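Local atomic coordinates of hyaluronidase (Thermobaculum terrenum, PDB entry 5DIY), a protein that probably removes beta-linked N-acetylglucosamine from glycosylated proteins by hydrolysis, as an O-GlcNAc hydrolase of glycoside hydrolase family 84. Residues N223-D228 against N257-P262. Residues are numbered along the deposited sequence; the frame is centred on the assembly and turned at random.
Sequences NYPVND and NPMALP. With NAG (2-acetamido-2-deoxy-beta-D-glucopyranose), chain E.
With CG trans to its backbone N (chi1 -162°), Asn257 sends its amide alongside that of Asn223, whose CG stands beside its own backbone N (chi1 -75°); the two side chains lie side by side, pointing the same way, their amide planes 56° apart, with the bound sugar at their ends. Asn257 brings ND2 to 3.1 Å from NAG O4, while its OD1 takes the backbone N-H of Gly12, which helps to set the rotation of the amide. Asn223 keeps its amide group beside the acetamido oxygen O7 of the sugar. Replacing Asn223 by alanine is likely to open a gap beside Asn257 and leave the acetamido group of the sugar with one neighbour fewer. Behind these amides, Val226 N donates to Asn257 O at 2.9 Å, after a cis peptide bond before Pro225 has turned the chain. Val226 CG1 lies against the Asn257 amide, 3.4 Å from its CG. Farther along, Asn227 crosses the Met259 side chain at a slant, its OD1 3.2 Å from Met259 CG, and this oxygen accepts from a water that in turn takes the N-H of Ala260; Asn227 ND2 is held by Glu234 O. Asp228 holds the sugar with both carboxylate oxygens, OD1 accepting from NAG O6 at 2.6 Å and OD2 from NAG O4 at 2.7 Å, a two-point grip. The two segments are loops leaving the C-terminal ends of strands 218-222 and 251-256, adjacent and parallel in the eight-stranded TIM barrel, where active-site residues of this fold gather; 257-262 leads directly into helix 262-277, whose Pro268 packs on Tyr224 and Pro225 and whose Ala264 touches Met259.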
loop_
_atom_site.group_PDB
_atom_site.type_symbol
_atom_site.label_atom_id
_atom_site.label_comp_id
_atom_site.label_asym_id
_atom_site.label_seq_id
_atom_site.Cartn_x
_atom_site.Cartn_y
_atom_site.Cartn_z
ATOM N N ASN C 223 3.423 -6.183 1.923
ATOM C CA ASN C 223 3.397 -4.828 1.378
ATOM C C ASN C 223 1.972 -4.334 1.176
ATOM O O ASN C 223 1.517 -4.124 0.047
ATOM C CB ASN C 223 4.185 -4.753 0.060
ATOM C CG ASN C 223 5.684 -4.767 0.265
ATOM O OD1 ASN C 223 6.385 -5.616 -0.276
ATOM N ND2 ASN C 223 6.189 -3.803 1.002
ATOM N N TYR C 224 1.278 -4.169 2.295
ATOM C CA TYR C 224 -0.019 -3.522 2.360
ATOM C C TYR C 224 -0.122 -2.971 3.793
ATOM O O TYR C 224 0.200 -3.710 4.732
ATOM C CB TYR C 224 -1.164 -4.512 2.066
ATOM C CG TYR C 224 -2.492 -3.797 2.005
ATOM C CD1 TYR C 224 -2.908 -3.153 0.829
ATOM C CD2 TYR C 224 -3.300 -3.695 3.132
ATOM C CE1 TYR C 224 -4.108 -2.452 0.782
ATOM C CE2 TYR C 224 -4.504 -3.011 3.087
ATOM C CZ TYR C 224 -4.899 -2.384 1.914
ATOM O OH TYR C 224 -6.084 -1.696 1.897
ATOM N N PRO C 225 -0.554 -1.716 4.000
ATOM C CA PRO C 225 -1.151 -0.827 2.990
ATOM C C PRO C 225 -0.212 0.070 2.155
ATOM O O PRO C 225 -0.721 0.920 1.444
ATOM C CB PRO C 225 -2.084 0.054 3.842
ATOM C CG PRO C 225 -1.424 0.095 5.169
ATOM C CD PRO C 225 -0.914 -1.300 5.364
ATOM N N VAL C 226 1.111 -0.109 2.212
ATOM C CA VAL C 226 2.051 0.771 1.470
ATOM C C VAL C 226 1.530 1.304 0.148
ATOM O O VAL C 226 1.103 0.525 -0.696
ATOM C CB VAL C 226 3.404 0.126 1.045
ATOM C CG1 VAL C 226 4.538 0.619 1.893
ATOM C CG2 VAL C 226 3.351 -1.394 0.937
ATOM N N ASN C 227 1.636 2.615 -0.037
ATOM C CA ASN C 227 1.312 3.259 -1.303
ATOM C C ASN C 227 2.449 4.185 -1.755
ATOM O O ASN C 227 2.229 5.344 -2.059
ATOM C CB ASN C 227 -0.044 3.984 -1.207
ATOM C CG ASN C 227 -0.032 5.190 -0.267
ATOM O OD1 ASN C 227 0.795 5.298 0.649
ATOM N ND2 ASN C 227 -0.975 6.106 -0.488
ATOM N N ASP C 228 3.673 3.657 -1.789
ATOM C CA ASP C 228 4.828 4.454 -2.228
ATOM C C ASP C 228 5.045 4.321 -3.727
ATOM O O ASP C 228 4.425 3.471 -4.383
ATOM C CB ASP C 228 6.106 4.124 -1.428
ATOM C CG ASP C 228 6.583 2.673 -1.582
ATOM O OD1 ASP C 228 6.140 1.948 -2.491
ATOM O OD2 ASP C 228 7.443 2.273 -0.763
ATOM N N ASN C 257 4.060 -3.499 5.899
ATOM C CA ASN C 257 4.637 -2.227 5.464
ATOM C C ASN C 257 3.502 -1.211 5.210
ATOM O O ASN C 257 2.727 -1.377 4.260
ATOM C CB ASN C 257 5.500 -2.412 4.204
ATOM C CG ASN C 257 6.450 -1.245 3.956
ATOM O OD1 ASN C 257 6.609 -0.362 4.795
ATOM N ND2 ASN C 257 7.087 -1.238 2.801
ATOM N N PRO C 258 3.392 -0.166 6.058
ATOM C CA PRO C 258 2.266 0.763 5.958
ATOM C C PRO C 258 2.498 1.931 5.005
ATOM O O PRO C 258 3.537 2.018 4.352
ATOM C CB PRO C 258 2.125 1.263 7.397
ATOM C CG PRO C 258 3.521 1.246 7.920
ATOM C CD PRO C 258 4.298 0.225 7.153
ATOM N N MET C 259 1.519 2.825 4.926
ATOM C CA MET C 259 1.652 4.037 4.121
ATOM C C MET C 259 2.507 5.062 4.854
ATOM O O MET C 259 2.581 5.059 6.091
ATOM C CB MET C 259 0.275 4.644 3.823
ATOM C CG MET C 259 -0.661 3.721 3.054
ATOM S SD MET C 259 -2.214 4.514 2.602
ATOM C CE MET C 259 -3.118 4.339 4.131
ATOM N N ALA C 260 3.123 5.956 4.090
ATOM C CA ALA C 260 3.760 7.154 4.664
ATOM C C ALA C 260 2.747 8.088 5.377
ATOM O O ALA C 260 3.157 9.021 6.062
ATOM C CB ALA C 260 4.522 7.913 3.592
ATOM N N LEU C 261 1.447 7.853 5.166
ATOM C CA LEU C 261 0.355 8.417 5.970
ATOM C C LEU C 261 0.047 7.512 7.174
ATOM O O LEU C 261 -0.668 6.513 7.024
ATOM C CB LEU C 261 -0.908 8.549 5.100
ATOM C CG LEU C 261 -0.790 9.324 3.792
ATOM C CD1 LEU C 261 -2.114 9.281 3.049
ATOM C CD2 LEU C 261 -0.356 10.753 4.054
ATOM N N PRO C 262 0.590 7.836 8.370
ATOM C CA PRO C 262 0.436 6.913 9.505
ATOM C C PRO C 262 -0.967 6.815 10.085
ATOM O O PRO C 262 -1.401 5.727 10.450
ATOM C CB PRO C 262 1.385 7.492 10.569
ATOM C CG PRO C 262 1.582 8.915 10.190
ATOM C CD PRO C 262 1.510 8.944 8.694
HETATM C C1 NAG E . 9.872 -2.982 -2.450
HETATM C C2 NAG E . 10.632 -2.653 -1.149
HETATM C C3 NAG E . 9.829 -1.821 -0.145
HETATM C C4 NAG E . 8.760 -1.011 -0.858
HETATM C C5 NAG E . 7.792 -1.974 -1.526
HETATM C C6 NAG E . 6.667 -1.260 -2.292
HETATM C C7 NAG E . 10.450 -4.890 -0.107
HETATM C C8 NAG E . 11.239 -6.010 0.513
HETATM N N2 NAG E . 11.178 -3.856 -0.530
HETATM O O3 NAG E . 10.725 -0.958 0.564
HETATM O O4 NAG E . 8.028 -0.223 0.081
HETATM O O5 NAG E . 8.443 -2.930 -2.370
HETATM O O6 NAG E . 7.176 -0.313 -3.234
HETATM O O7 NAG E . 9.232 -4.944 -0.216
HETATM O O HOH W 1 3.528 5.419 1.400
#